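Local coordinates for probable sugar ABC transporter, sugar-binding protein (Streptococcus pneumoniae, PDB 2W7Y) that binds the blood group A-trisaccharide and probably hands such glycans to an ABC transporter for uptake into the bacterium, at residues N92-S96 and G97-D101; L112-E116 and Q117-L121; K369-G372 and Q373-Q377. All blocks are in the same frame, centred on the assembly; numbering follows the deposited sequence.

Interaction 1 (N92-S96 and G97-D101)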
ATOM      1  N   ASN A  92       2.460 -20.797   2.867  1.00 23.07           N
ATOM      2  CA  ASN A  92       3.063 -22.120   3.010  1.00 23.20           C
ATOM      3  C   ASN A  92       2.863 -22.692   4.412  1.00 23.17           C
ATOM      4  O   ASN A  92       2.751 -23.904   4.579  1.00 23.14           O
ATOM      5  CB  ASN A  92       4.550 -22.105   2.636  1.00 23.25           C
ATOM      6  CG  ASN A  92       4.783 -21.888   1.143  1.00 23.70           C
ATOM      7  OD1 ASN A  92       3.903 -22.143   0.312  1.00 24.06           O
ATOM      8  ND2 ASN A  92       5.978 -21.416   0.797  1.00 23.62           N
ATOM      9  N   LYS A  93       2.807 -21.820   5.415  1.00 23.17           N
ATOM     10  CA  LYS A  93       2.503 -22.257   6.776  1.00 23.16           C
ATOM     11  C   LYS A  93       1.009 -22.486   7.007  1.00 23.05           C
ATOM     12  O   LYS A  93       0.633 -23.451   7.671  1.00 22.94           O
ATOM     13  CB  LYS A  93       3.103 -21.309   7.820  1.00 23.09           C
ATOM     14  CG  LYS A  93       4.626 -21.274   7.787  1.00 23.43           C
ATOM     15  CD  LYS A  93       5.243 -21.021   9.150  1.00 23.85           C
ATOM     16  CE  LYS A  93       6.765 -21.090   9.064  1.00 24.59           C
ATOM     17  NZ  LYS A  93       7.434 -21.107  10.404  1.00 24.88           N
ATOM     18  N   VAL A  94       0.165 -21.615   6.446  1.00 23.05           N
ATOM     19  CA  VAL A  94      -1.301 -21.765   6.514  1.00 23.00           C
ATOM     20  C   VAL A  94      -1.757 -23.123   5.964  1.00 23.17           C
ATOM     21  O   VAL A  94      -2.585 -23.801   6.579  1.00 23.02           O
ATOM     22  CB  VAL A  94      -2.045 -20.588   5.816  1.00 23.08           C
ATOM     23  CG1 VAL A  94      -3.548 -20.854   5.706  1.00 22.95           C
ATOM     24  CG2 VAL A  94      -1.804 -19.287   6.563  1.00 22.74           C
ATOM     25  N   ALA A  95      -1.211 -23.510   4.810  1.00 23.32           N
ATOM     26  CA  ALA A  95      -1.312 -24.888   4.330  1.00 23.50           C
ATOM     27  C   ALA A  95      -0.512 -25.763   5.288  1.00 23.61           C
ATOM     28  O   ALA A  95       0.658 -25.488   5.544  1.00 24.15           O
ATOM     29  CB  ALA A  95      -0.773 -25.008   2.911  1.00 23.33           C
ATOM     30  N   SER A  96      -1.149 -26.805   5.813  1.00 23.63           N
ATOM     31  CA  SER A  96      -0.628 -27.622   6.932  1.00 23.52           C
ATOM     32  C   SER A  96      -0.928 -27.010   8.315  1.00 23.32           C
ATOM     33  O   SER A  96      -0.360 -27.425   9.329  1.00 23.32           O
ATOM     34  CB  SER A  96       0.856 -28.017   6.763  1.00 23.44           C
ATOM     35  OG  SER A  96       1.737 -26.964   7.100  1.00 23.44           O
ATOM     36  N   GLY A  97      -1.831 -26.028   8.329  1.00 23.14           N
ATOM     37  CA  GLY A  97      -2.468 -25.535   9.553  1.00 22.89           C
ATOM     38  C   GLY A  97      -1.602 -24.791  10.549  1.00 22.88           C
ATOM     39  O   GLY A  97      -1.837 -24.862  11.757  1.00 22.84           O
ATOM     40  N   GLU A  98      -0.609 -24.067  10.047  1.00 22.81           N
ATOM     41  CA  GLU A  98       0.315 -23.331  10.909  1.00 22.98           C
ATOM     42  C   GLU A  98       0.370 -21.841  10.549  1.00 22.95           C
ATOM     43  O   GLU A  98      -0.331 -21.379   9.645  1.00 22.77           O
ATOM     44  CB  GLU A  98       1.710 -23.971  10.856  1.00 23.02           C
ATOM     45  CG  GLU A  98       1.756 -25.402  11.398  1.00 23.24           C
ATOM     46  CD  GLU A  98       3.060 -26.120  11.101  1.00 23.68           C
ATOM     47  OE1 GLU A  98       3.064 -27.370  11.138  1.00 24.34           O
ATOM     48  OE2 GLU A  98       4.080 -25.449  10.833  1.00 24.26           O
ATOM     49  N   PHE A  99       1.190 -21.091  11.274  1.00 22.91           N
ATOM     50  CA  PHE A  99       1.384 -19.672  11.009  1.00 23.10           C
ATOM     51  C   PHE A  99       2.784 -19.267  11.472  1.00 23.21           C
ATOM     52  O   PHE A  99       3.275 -19.799  12.473  1.00 23.17           O
ATOM     53  CB  PHE A  99       0.307 -18.836  11.718  1.00 23.18           C
ATOM     54  CG  PHE A  99       0.038 -17.508  11.065  1.00 23.33           C
ATOM     55  CD1 PHE A  99      -0.714 -17.431   9.891  1.00 23.25           C
ATOM     56  CD2 PHE A  99       0.538 -16.331  11.619  1.00 23.58           C
ATOM     57  CE1 PHE A  99      -0.961 -16.206   9.281  1.00 23.22           C
ATOM     58  CE2 PHE A  99       0.301 -15.099  11.014  1.00 23.59           C
ATOM     59  CZ  PHE A  99      -0.450 -15.037   9.844  1.00 23.60           C
ATOM     60  N   PRO A 100       3.450 -18.353  10.731  1.00 23.20           N
ATOM     61  CA  PRO A 100       4.732 -17.821  11.208  1.00 23.30           C
ATOM     62  C   PRO A 100       4.544 -17.126  12.550  1.00 23.40           C
ATOM     63  O   PRO A 100       3.562 -16.398  12.729  1.00 23.55           O
ATOM     64  CB  PRO A 100       5.121 -16.803  10.125  1.00 23.31           C
ATOM     65  CG  PRO A 100       3.854 -16.505   9.387  1.00 23.18           C
ATOM     66  CD  PRO A 100       3.070 -17.778   9.428  1.00 23.06           C
ATOM     67  N   ASP A 101       5.460 -17.362  13.489  1.00 23.48           N
ATOM     68  CA  ASP A 101       5.347 -16.791  14.838  1.00 23.45           C
ATOM     69  C   ASP A 101       4.921 -15.323  14.790  1.00 23.44           C
ATOM     70  O   ASP A 101       3.904 -14.943  15.370  1.00 23.65           O
ATOM     71  CB  ASP A 101       6.658 -16.945  15.612  1.00 23.32           C
ATOM     72  CG  ASP A 101       6.973 -18.389  15.969  1.00 23.61           C
ATOM     73  OD1 ASP A 101       8.117 -18.640  16.404  1.00 24.14           O
ATOM     74  OD2 ASP A 101       6.093 -19.272  15.827  1.00 23.33           O
TER

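Interaction 2 (L112-E116 and Q117-L121)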
ATOM      1  N   LEU A 112      -7.278 -15.215   4.379  1.00 23.27           N
ATOM      2  CA  LEU A 112      -8.646 -15.444   4.844  1.00 23.28           C
ATOM      3  C   LEU A 112      -8.820 -16.860   5.393  1.00 23.21           C
ATOM      4  O   LEU A 112      -9.631 -17.085   6.293  1.00 23.33           O
ATOM      5  CB  LEU A 112      -9.654 -15.165   3.725  1.00 23.35           C
ATOM      6  CG  LEU A 112      -9.793 -13.721   3.204  1.00 23.57           C
ATOM      7  CD1 LEU A 112     -10.778 -13.671   2.036  1.00 23.59           C
ATOM      8  CD2 LEU A 112     -10.217 -12.740   4.298  1.00 23.52           C
ATOM      9  N   ALA A 113      -8.049 -17.800   4.847  1.00 23.11           N
ATOM     10  CA  ALA A 113      -8.000 -19.175   5.340  1.00 23.04           C
ATOM     11  C   ALA A 113      -7.356 -19.262   6.725  1.00 23.11           C
ATOM     12  O   ALA A 113      -7.715 -20.122   7.525  1.00 23.18           O
ATOM     13  CB  ALA A 113      -7.257 -20.064   4.351  1.00 22.99           C
ATOM     14  N   ALA A 114      -6.399 -18.375   6.996  1.00 23.17           N
ATOM     15  CA  ALA A 114      -5.747 -18.306   8.302  1.00 23.13           C
ATOM     16  C   ALA A 114      -6.721 -17.841   9.388  1.00 23.15           C
ATOM     17  O   ALA A 114      -6.715 -18.366  10.506  1.00 22.94           O
ATOM     18  CB  ALA A 114      -4.540 -17.397   8.245  1.00 23.09           C
ATOM     19  N   ILE A 115      -7.555 -16.862   9.041  1.00 23.08           N
ATOM     20  CA  ILE A 115      -8.582 -16.351   9.946  1.00 23.19           C
ATOM     21  C   ILE A 115      -9.679 -17.394  10.216  1.00 23.25           C
ATOM     22  O   ILE A 115     -10.117 -17.547  11.359  1.00 23.32           O
ATOM     23  CB  ILE A 115      -9.172 -15.011   9.428  1.00 23.24           C
ATOM     24  CG1 ILE A 115      -8.117 -13.900   9.524  1.00 22.91           C
ATOM     25  CG2 ILE A 115     -10.443 -14.629  10.196  1.00 23.25           C
ATOM     26  CD1 ILE A 115      -8.345 -12.748   8.568  1.00 23.44           C
ATOM     27  N   GLU A 116     -10.096 -18.119   9.175  1.00 23.27           N
ATOM     28  CA  GLU A 116     -11.125 -19.164   9.308  1.00 23.42           C
ATOM     29  C   GLU A 116     -10.651 -20.319  10.204  1.00 23.33           C
ATOM     30  O   GLU A 116     -11.440 -20.897  10.959  1.00 23.29           O
ATOM     31  CB  GLU A 116     -11.577 -19.691   7.929  1.00 23.31           C
ATOM     32  CG  GLU A 116     -10.850 -20.961   7.454  1.00 23.87           C
ATOM     33  CD  GLU A 116     -11.197 -21.401   6.031  1.00 24.05           C
ATOM     34  OE1 GLU A 116     -12.286 -21.040   5.527  1.00 24.53           O
ATOM     35  OE2 GLU A 116     -10.373 -22.130   5.424  1.00 23.70           O
ATOM     36  N   GLN A 117      -9.362 -20.640  10.109  1.00 23.23           N
ATOM     37  CA  GLN A 117      -8.756 -21.719  10.883  1.00 23.21           C
ATOM     38  C   GLN A 117      -8.212 -21.204  12.213  1.00 23.22           C
ATOM     39  O   GLN A 117      -7.588 -21.960  12.964  1.00 23.12           O
ATOM     40  CB  GLN A 117      -7.617 -22.363  10.088  1.00 23.18           C
ATOM     41  CG  GLN A 117      -8.047 -23.249   8.933  1.00 23.21           C
ATOM     42  CD  GLN A 117      -6.865 -23.762   8.126  1.00 23.49           C
ATOM     43  OE1 GLN A 117      -6.802 -23.567   6.913  1.00 23.60           O
ATOM     44  NE2 GLN A 117      -5.922 -24.414   8.796  1.00 23.62           N
ATOM     45  N   LYS A 118      -8.490 -19.924  12.492  1.00 23.31           N
ATOM     46  CA  LYS A 118      -7.892 -19.130  13.594  1.00 23.25           C
ATOM     47  C   LYS A 118      -6.416 -19.395  13.887  1.00 23.20           C
ATOM     48  O   LYS A 118      -6.017 -19.626  15.035  1.00 23.33           O
ATOM     49  CB  LYS A 118      -8.735 -19.127  14.884  1.00 23.21           C
ATOM     50  CG  LYS A 118      -9.564 -20.349  15.147  1.00 23.34           C
ATOM     51  CD  LYS A 118     -11.025 -20.110  14.808  1.00 23.64           C
ATOM     52  CE  LYS A 118     -11.801 -19.599  16.011  1.00 23.31           C
ATOM     53  NZ  LYS A 118     -13.267 -19.796  15.825  1.00 23.33           N
ATOM     54  N   LEU A 119      -5.619 -19.328  12.828  1.00 23.17           N
ATOM     55  CA  LEU A 119      -4.167 -19.435  12.907  1.00 23.21           C
ATOM     56  C   LEU A 119      -3.552 -18.126  13.409  1.00 23.09           C
ATOM     57  O   LEU A 119      -2.362 -18.071  13.724  1.00 22.95           O
ATOM     58  CB  LEU A 119      -3.612 -19.779  11.519  1.00 23.29           C
ATOM     59  CG  LEU A 119      -3.521 -21.222  10.995  1.00 23.26           C
ATOM     60  CD1 LEU A 119      -4.478 -22.199  11.662  1.00 23.15           C
ATOM     61  CD2 LEU A 119      -3.689 -21.256   9.475  1.00 22.67           C
ATOM     62  N   VAL A 120      -4.386 -17.088  13.492  1.00 23.18           N
ATOM     63  CA  VAL A 120      -3.957 -15.718  13.789  1.00 23.23           C
ATOM     64  C   VAL A 120      -4.583 -15.222  15.095  1.00 23.25           C
ATOM     65  O   VAL A 120      -5.764 -15.473  15.358  1.00 23.13           O
ATOM     66  CB  VAL A 120      -4.363 -14.742  12.654  1.00 23.19           C
ATOM     67  CG1 VAL A 120      -3.609 -13.440  12.772  1.00 23.56           C
ATOM     68  CG2 VAL A 120      -4.110 -15.355  11.287  1.00 23.32           C
ATOM     69  N   LEU A 121      -3.788 -14.512  15.898  1.00 23.26           N
ATOM     70  CA  LEU A 121      -4.251 -13.962  17.174  1.00 23.45           C
ATOM     71  C   LEU A 121      -5.054 -12.667  17.009  1.00 23.41           C
ATOM     72  O   LEU A 121      -4.700 -11.803  16.205  1.00 23.59           O
ATOM     73  CB  LEU A 121      -3.063 -13.732  18.120  1.00 23.53           C
ATOM     74  CG  LEU A 121      -3.319 -13.132  19.505  1.00 23.28           C
ATOM     75  CD1 LEU A 121      -4.120 -14.084  20.397  1.00 23.63           C
ATOM     76  CD2 LEU A 121      -2.006 -12.769  20.165  1.00 23.35           C
TER

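Interaction 3 (K369-G372 and Q373-Q377)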
ATOM      1  N   LYS A 369      10.074  17.049   4.182  1.00 23.06           N
ATOM      2  CA  LYS A 369       9.261  18.117   3.588  1.00 23.08           C
ATOM      3  C   LYS A 369       8.187  17.615   2.618  1.00 22.96           C
ATOM      4  O   LYS A 369       7.007  17.894   2.820  1.00 22.73           O
ATOM      5  CB  LYS A 369      10.142  19.168   2.896  1.00 23.23           C
ATOM      6  CG  LYS A 369      10.739  20.208   3.838  1.00 23.46           C
ATOM      7  CD  LYS A 369      11.750  21.106   3.118  1.00 24.35           C
ATOM      8  CE  LYS A 369      11.071  22.130   2.210  1.00 24.38           C
ATOM      9  NZ  LYS A 369      12.071  22.901   1.424  1.00 24.36           N
ATOM     10  N   ILE A 370       8.584  16.887   1.569  1.00 23.03           N
ATOM     11  CA  ILE A 370       7.597  16.369   0.607  1.00 23.13           C
ATOM     12  C   ILE A 370       6.787  15.211   1.175  1.00 22.89           C
ATOM     13  O   ILE A 370       5.688  14.949   0.705  1.00 22.97           O
ATOM     14  CB  ILE A 370       8.165  16.017  -0.829  1.00 23.22           C
ATOM     15  CG1 ILE A 370       8.795  14.612  -0.899  1.00 23.40           C
ATOM     16  CG2 ILE A 370       9.030  17.136  -1.399  1.00 23.71           C
ATOM     17  CD1 ILE A 370      10.113  14.443  -0.218  1.00 23.14           C
ATOM     18  N   LEU A 371       7.327  14.533   2.188  1.00 22.97           N
ATOM     19  CA  LEU A 371       6.586  13.503   2.916  1.00 22.98           C
ATOM     20  C   LEU A 371       5.357  14.120   3.569  1.00 22.94           C
ATOM     21  O   LEU A 371       4.240  13.638   3.381  1.00 23.21           O
ATOM     22  CB  LEU A 371       7.459  12.863   3.997  1.00 23.01           C
ATOM     23  CG  LEU A 371       7.347  11.375   4.356  1.00 22.95           C
ATOM     24  CD1 LEU A 371       7.906  11.169   5.753  1.00 22.79           C
ATOM     25  CD2 LEU A 371       5.954  10.786   4.241  1.00 23.25           C
ATOM     26  N   GLY A 372       5.576  15.190   4.328  1.00 22.88           N
ATOM     27  CA  GLY A 372       4.503  15.939   4.973  1.00 22.95           C
ATOM     28  C   GLY A 372       3.540  16.548   3.975  1.00 23.08           C
ATOM     29  O   GLY A 372       2.338  16.624   4.238  1.00 23.20           O
ATOM     30  N   GLN A 373       4.070  16.977   2.830  1.00 23.08           N
ATOM     31  CA  GLN A 373       3.262  17.518   1.738  1.00 23.22           C
ATOM     32  C   GLN A 373       2.368  16.438   1.138  1.00 23.20           C
ATOM     33  O   GLN A 373       1.179  16.664   0.910  1.00 23.43           O
ATOM     34  CB  GLN A 373       4.153  18.132   0.647  1.00 23.11           C
ATOM     35  CG  GLN A 373       3.383  18.999  -0.345  1.00 23.74           C
ATOM     36  CD  GLN A 373       4.111  19.234  -1.662  1.00 24.22           C
ATOM     37  OE1 GLN A 373       5.313  18.984  -1.791  1.00 24.62           O
ATOM     38  NE2 GLN A 373       3.375  19.728  -2.652  1.00 23.80           N
ATOM     39  N   ALA A 374       2.949  15.265   0.897  1.00 23.19           N
ATOM     40  CA  ALA A 374       2.220  14.121   0.354  1.00 23.10           C
ATOM     41  C   ALA A 374       1.129  13.623   1.306  1.00 23.02           C
ATOM     42  O   ALA A 374       0.020  13.309   0.869  1.00 23.19           O
ATOM     43  CB  ALA A 374       3.189  12.997  -0.002  1.00 23.00           C
ATOM     44  N   ILE A 375       1.440  13.560   2.599  1.00 23.03           N
ATOM     45  CA  ILE A 375       0.452  13.157   3.611  1.00 23.05           C
ATOM     46  C   ILE A 375      -0.718  14.152   3.713  1.00 22.92           C
ATOM     47  O   ILE A 375      -1.879  13.740   3.735  1.00 22.98           O
ATOM     48  CB  ILE A 375       1.102  12.910   5.006  1.00 23.12           C
ATOM     49  CG1 ILE A 375       2.062  11.713   4.948  1.00 22.86           C
ATOM     50  CG2 ILE A 375       0.030  12.669   6.068  1.00 23.08           C
ATOM     51  CD1 ILE A 375       2.985  11.600   6.156  1.00 22.69           C
ATOM     52  N   THR A 376      -0.403  15.448   3.755  1.00 22.86           N
ATOM     53  CA  THR A 376      -1.416  16.514   3.834  1.00 23.03           C
ATOM     54  C   THR A 376      -2.402  16.482   2.655  1.00 23.01           C
ATOM     55  O   THR A 376      -3.589  16.763   2.830  1.00 23.06           O
ATOM     56  CB  THR A 376      -0.757  17.920   3.988  1.00 23.01           C
ATOM     57  OG1 THR A 376      -0.076  17.987   5.246  1.00 23.62           O
ATOM     58  CG2 THR A 376      -1.782  19.049   3.941  1.00 23.07           C
ATOM     59  N   GLN A 377      -1.910  16.128   1.468  1.00 23.02           N
ATOM     60  CA  GLN A 377      -2.761  15.992   0.283  1.00 22.93           C
ATOM     61  C   GLN A 377      -3.820  14.899   0.435  1.00 22.88           C
ATOM     62  O   GLN A 377      -4.982  15.113   0.083  1.00 22.76           O
ATOM     63  CB  GLN A 377      -1.919  15.728  -0.962  1.00 22.86           C
ATOM     64  CG  GLN A 377      -1.148  16.939  -1.465  1.00 22.76           C
ATOM     65  CD  GLN A 377      -0.300  16.609  -2.671  1.00 22.66           C
ATOM     66  OE1 GLN A 377      -0.104  15.440  -2.999  1.00 22.75           O
ATOM     67  NE2 GLN A 377       0.206  17.637  -3.342  1.00 22.29           N
TER

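Interaction 1 (N92-S96 and G97-D101)
The F99 ring meets V94 at its edge, where CG2 lies near the ring plane, 4.0 Å from CD1, while P100 CD sits over one face, displaced toward the rim. The side chains of V94 and F99 run side by side in the same direction, and F99 CG, trans to its own backbone N (chi1 -155°), extends the ring alongside the valine. A114 of the following helix touches both, and M90 and V120 also pack on the phenylalanine. The K93 methylenes pass obliquely over the proline: K93 CB approaches P100 CD at 3.9 Å and K93 CD lies 3.6 Å from P100 N. The lysine chain bends at chi2 (-148°), and its NZ ends in a salt bridge with E41; E98 OE2 is too distant to pair with it.

Between these two packings the helix 86-94 ends in a Schellman motif. E98 N bonds K93 O at 2.8 Å and G97 N bonds V94 O at 2.9 Å. The second bond closes a type II turn from V94 to G97, and G97, at positive phi (68°), is the C-prime residue of the motif. E98 CB rests on K93 O, 3.4 Å away, and its CG approaches S96 O.

Two terminal carbonyls of the helix thus find their donors inside the turn. The chemistry is divided: valine and phenylalanine turn into an apolar interior, whereas lysine spends its methylenes on proline and its charge on E41 of strand 39-44, which implies a buried apolar side and a charged end fixed by its salt bridge.

Interaction 2 (L112-E116 and Q117-L121)
Residues 112-116 form a short helix whose end is a Schellman motif, with K118 as the C-prime residue at positive phi (37°). L119 N reaches back to A114 O at 2.7 Å in a nearly straight bond (160° at the hydrogen), and K118 N makes a weak bond to I115 O inside it. One step earlier, Q117 N still keeps the helical bond to A113 O at 3.1 Å. The chain then leaves the helix, and L121 pairs its backbone with I313 of strand 311-313.

A114 carries the apolar side of the turn. Its CB meets V120 CG2 at 3.7 Å and lies a little farther from L119 CD2, which also leans on A114 CA. V120 places CG2 there by setting it trans to its carbonyl carbon. V94 touches A113 and L119, so this hydrophobic patch continues onto helix 86-94, while I115 turns elsewhere, to V110 and Y150.

The outer side is polar. The E116 and Q117 chains run alongside each other, their carboxylate and amide planes 31° apart, and Q117 CG lies 3.9 Å from E116 CG.

Interaction 3 (K369-G372 and Q373-Q377)
L371 and I375, one helical turn apart, owe their contact to their torsions: L371 has chi1 at -145°, away from the staggered value, and I375 sets CG1 trans to its carbonyl carbon (chi1 -65°) with CD1 extended beyond it. The two side chains then run side by side in the same direction, and L371 CD2 touches I375 CD1 at 3.6 Å. I375 CG1 also rests against L371 O, 3.3 Å away, so the isoleucine packs on the backbone as well as the side chain of the preceding turn. F342 of helix 335-343 touches both residues, and V281 touches L371 and A374 from a loop.

A different face of the helix holds I370 and Q373. The Q373 chain, extended beyond CG, brings OE1 to 4.2 Å from I370 CG2, a loose approach of an amide oxygen to a methyl group. Q373 CB lies 3.5 Å from I370 O and close to K369 O. A374 CB sits close to I370 O at 3.2 Å, and P295 of strand 293-296 packs on both Q373 and A374.

Four successive i to i+4 bonds run through the segment. A374 N to I370 O measures 2.8 Å, and I375 N to L371 O is the straightest of the four at 162°. G372, which has no side chain to add, accepts from T376 N at 3.0 Å, and the T376 hydroxyl OG1 also lies close to G372 O. Farther on, Q377 NE2 is held by P295 O.

The L371 side chain lies about 8 Å from the bound galactose, too far to touch it. The arrangement is a mid-helix run of an amphipathic alpha-helix, 366-379, with L371 and I375 facing helix 335-343.

In the fold
Interactions 1 and 2 touch and are neighbours in the fold, their centres about 10 Å apart; F99 meets V120, so two Schellman helix ends share apolar packing, and the E98 carbonyl oxygen adds a backbone contact with L119 CD2. They differ in their C-prime residue, a glycine in interaction 1 and a lysine in interaction 2, and in the salt bridge K93 makes with E41. Interaction 3 lies on the opposite side of the chain's centre, about 27 Å from either at the nearest atoms. It belongs to the middle of a continuous helix, where i to i+4 bonds run on without a cap. All three are partly buried, each pairing an apolar inner side with residues exposed at the surface.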